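Local coordinates for protein KauB (PDB 6B4R) that probably oxidises aminoaldehydes and other aldehydes to the corresponding acids with NAD(P)+, as an aldehyde dehydrogenase of broad aldehyde specificity, at residues Lys317-Pro320 with Leu321-Ala325; Ala343-Asp346 with Thr347-Asn351. All coordinates share one frame; numbering follows the deposited sequence.

Contact 1 of 2, residues Lys317-Pro320 with Leu321-Ala325; sequences KFLP and LVIEA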
# COMPACT_ATOMS: atom_id res chain seq x y z
N LYS A 317 31.54 11.46 33.17
CA LYS A 317 31.78 10.02 33.19
C LYS A 317 31.65 9.40 31.81
O LYS A 317 32.15 8.30 31.57
CB LYS A 317 30.83 9.35 34.18
CG LYS A 317 29.36 9.65 33.94
CD LYS A 317 28.55 9.56 35.23
CE LYS A 317 28.99 10.63 36.22
NZ LYS A 317 28.94 11.99 35.63
N PHE A 318 30.98 10.10 30.89
CA PHE A 318 30.77 9.60 29.54
C PHE A 318 31.92 9.97 28.61
O PHE A 318 32.34 9.16 27.78
CB PHE A 318 29.44 10.12 28.98
CG PHE A 318 29.12 9.60 27.61
CD1 PHE A 318 28.75 8.28 27.42
CD2 PHE A 318 29.19 10.44 26.51
CE1 PHE A 318 28.45 7.80 26.15
CE2 PHE A 318 28.89 9.97 25.24
CZ PHE A 318 28.52 8.65 25.06
N LEU A 319 32.43 11.19 28.76
CA LEU A 319 33.54 11.66 27.93
C LEU A 319 34.82 10.81 28.02
O LEU A 319 35.42 10.52 26.99
CB LEU A 319 33.85 13.14 28.21
CG LEU A 319 34.96 13.76 27.36
CD1 LEU A 319 34.62 13.64 25.88
CD2 LEU A 319 35.21 15.20 27.74
N PRO A 320 35.24 10.42 29.24
CA PRO A 320 36.44 9.57 29.30
C PRO A 320 36.24 8.22 28.59
O PRO A 320 37.21 7.66 28.08
CB PRO A 320 36.62 9.34 30.80
CG PRO A 320 35.98 10.50 31.44
CD PRO A 320 34.79 10.82 30.58
N LEU A 321 35.01 7.73 28.56
CA LEU A 321 34.71 6.47 27.88
C LEU A 321 34.83 6.62 26.37
O LEU A 321 35.25 5.70 25.68
CB LEU A 321 33.31 5.99 28.26
CG LEU A 321 33.07 5.68 29.74
CD1 LEU A 321 31.59 5.41 29.99
CD2 LEU A 321 33.92 4.50 30.18
N VAL A 322 34.46 7.80 25.87
CA VAL A 322 34.54 8.09 24.44
C VAL A 322 35.99 8.26 24.00
O VAL A 322 36.39 7.76 22.95
CB VAL A 322 33.75 9.37 24.07
CG1 VAL A 322 33.88 9.67 22.58
CG2 VAL A 322 32.29 9.22 24.46
N ILE A 323 36.77 8.97 24.81
CA ILE A 323 38.18 9.18 24.53
C ILE A 323 38.92 7.85 24.48
O ILE A 323 39.75 7.62 23.60
CB ILE A 323 38.83 10.10 25.57
CG1 ILE A 323 38.19 11.49 25.52
CG2 ILE A 323 40.33 10.20 25.34
CD1 ILE A 323 38.69 12.44 26.60
N GLU A 324 38.62 6.96 25.43
CA GLU A 324 39.24 5.65 25.48
C GLU A 324 38.86 4.82 24.25
O GLU A 324 39.72 4.17 23.64
CB GLU A 324 38.83 4.91 26.76
CG GLU A 324 39.41 3.51 26.88
CD GLU A 324 40.93 3.51 27.03
OE1 GLU A 324 41.48 4.50 27.57
OE2 GLU A 324 41.57 2.52 26.61
N ALA A 325 37.58 4.85 23.89
CA ALA A 325 37.08 4.08 22.76
C ALA A 325 37.66 4.56 21.43
O ALA A 325 37.74 3.80 20.47
CB ALA A 325 35.56 4.12 22.72
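F318 and V322, L319 and I323, and P320 and E324 are each joined by a backbone hydrogen bond from residue i+4 back to residue i, the alpha-helical pattern, and the helix is kinked at P320, whose ring nitrogen has no hydrogen to give to the preceding turn. Of the three bonds the central one is the straightest, with I323 N 3.0 Å from L319 O and an N-H...O angle of 166°. The bond from V322 N to F318 O is longer, at 3.2 Å, and more bent, at 145°, though its donor lies in the carbonyl plane. E324 N is 3.1 Å from P320 O and approaches from a direction tilted out of that carbonyl plane. F318 and V322 make the main side-chain contact. V322 CG2 sits over one face of the F318 ring, 3.9 Å from its centroid and displaced toward the rim, with ring atom CE2 at 3.6 Å, which fits a CH-pi contact. Chi1 of -178° puts F318 CG opposite the backbone N and swings the ring along the helix toward V322. L319 and I323 meet more loosely, L319 CG lying 4.0 Å from I323 CD1. L321 folds its CG back over the preceding turn, 3.3 Å from K317 O. Beyond the helix, F318 packs on L283 and A287 of helix 283-295, while V322 reaches I387. With F318, L319 and V322 buried and K317, P320 and E324 exposed, this is an amphipathic alpha-helix packed on the mixed sheet that includes strands 307-311 and 382-389.

Contact 2 of 2, residues Ala343-Asp346 with Thr347-Asn351; sequences ALVD and TQQMN
D346 reaches its carboxylate over the first turn of helix 347-362, and its OD2 accepts the backbone N-H of Q349 at 2.8 Å with an N-H...O angle of 159°. The donor comes nearly in line with the carboxylate C-O bond. Chi1 of 57° sets D346 CG between its own backbone N and carbonyl carbon, and this folds the group toward the first turn. The D346 and Q349 side chains run at about a right angle to each other, with carboxylate and amide planes 25° apart and Q349 CB 3.2 Å from OD2. This is an aspartate N-cap: a side-chain oxygen takes up an amide of the first turn, for which no preceding helical turn supplies a carbonyl, and the negative charge probably interacts favourably with the helix dipole. Backbone bonding begins at the same residue, M350 N donating to D346 O at 3.2 Å. The other carboxylate oxygen, OD1, forms a salt bridge with K195, a residue of the potassium site. Before the cap, V345 CG1 lies against Q349 CB at 3.7 Å, the two side chains crossing obliquely. L344 approaches M350 at about a right angle, its CD1 3.7 Å from M350 CA, and both of these residues also touch V383 of strand 382-389.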
# COMPACT_ATOMS: atom_id res chain seq x y z
N ALA A 343 43.16 6.68 4.96
CA ALA A 343 43.64 8.01 4.61
C ALA A 343 42.50 8.90 4.13
O ALA A 343 41.47 8.41 3.67
CB ALA A 343 44.71 7.91 3.52
N LEU A 344 42.69 10.21 4.24
CA LEU A 344 41.76 11.17 3.66
C LEU A 344 41.94 11.15 2.15
O LEU A 344 43.00 10.77 1.66
CB LEU A 344 42.02 12.58 4.21
CG LEU A 344 41.83 12.73 5.73
CD1 LEU A 344 42.05 14.17 6.16
CD2 LEU A 344 40.45 12.25 6.14
N VAL A 345 40.90 11.55 1.41
CA VAL A 345 40.88 11.35 -0.04
C VAL A 345 42.03 12.04 -0.80
O VAL A 345 42.56 11.47 -1.75
CB VAL A 345 39.50 11.73 -0.64
CG1 VAL A 345 39.23 13.23 -0.48
CG2 VAL A 345 39.41 11.31 -2.10
N ASP A 346 42.41 13.24 -0.37
CA ASP A 346 43.53 13.95 -1.01
C ASP A 346 44.15 15.02 -0.11
O ASP A 346 43.78 15.16 1.05
CB ASP A 346 43.11 14.54 -2.37
CG ASP A 346 41.93 15.50 -2.27
OD1 ASP A 346 41.29 15.75 -3.31
OD2 ASP A 346 41.63 16.00 -1.17
N THR A 347 45.09 15.77 -0.67
CA THR A 347 45.78 16.83 0.07
C THR A 347 44.82 17.98 0.42
O THR A 347 44.85 18.50 1.53
CB THR A 347 46.98 17.38 -0.72
OG1 THR A 347 47.94 16.34 -0.92
CG2 THR A 347 47.65 18.53 0.04
N GLN A 348 43.98 18.34 -0.54
CA GLN A 348 43.01 19.42 -0.36
C GLN A 348 42.05 19.14 0.79
O GLN A 348 41.76 20.03 1.60
CB GLN A 348 42.22 19.64 -1.65
CG GLN A 348 41.15 20.71 -1.55
CD GLN A 348 40.29 20.81 -2.79
OE1 GLN A 348 40.45 20.02 -3.73
NE2 GLN A 348 39.38 21.78 -2.81
N GLN A 349 41.55 17.91 0.85
CA GLN A 349 40.64 17.51 1.91
C GLN A 349 41.36 17.53 3.26
O GLN A 349 40.78 17.93 4.27
CB GLN A 349 40.07 16.12 1.64
CG GLN A 349 39.02 15.66 2.64
CD GLN A 349 37.73 16.47 2.55
OE1 GLN A 349 37.38 16.98 1.49
NE2 GLN A 349 37.03 16.58 3.67
N MET A 350 42.62 17.11 3.26
CA MET A 350 43.43 17.10 4.47
C MET A 350 43.62 18.51 5.01
O MET A 350 43.47 18.75 6.21
CB MET A 350 44.79 16.46 4.20
CG MET A 350 45.65 16.31 5.45
SD MET A 350 47.33 15.78 5.09
CE MET A 350 47.90 17.14 4.07
N ASN A 351 43.97 19.44 4.13
CA ASN A 351 44.17 20.84 4.51
C ASN A 351 42.90 21.46 5.07
O ASN A 351 42.95 22.26 6.00
CB ASN A 351 44.66 21.66 3.31
CG ASN A 351 46.05 21.24 2.86
OD1 ASN A 351 46.85 20.76 3.65
ND2 ASN A 351 46.32 21.42 1.57

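Overall arrangement
Contact 1 closes before contact 2 opens: the first lies within helix 315-326, the second at the start of helix 347-362, the next helix in the chain. Their centres are about 27 Å apart and their nearest atoms about 17 Å apart, so they do not touch. Strand 382-389, part of the mixed sheet that also contains strand 307-311, meets V322 and L319 from contact 1 and L344 and M350 from contact 2. From the centre of the chain to the centre of each contact is about 29 Å for contact 1 and about 18 Å for contact 2. Two successive helices thus meet one strand at separate places, the first peripheral, the second linked to the potassium site through D346 and K195.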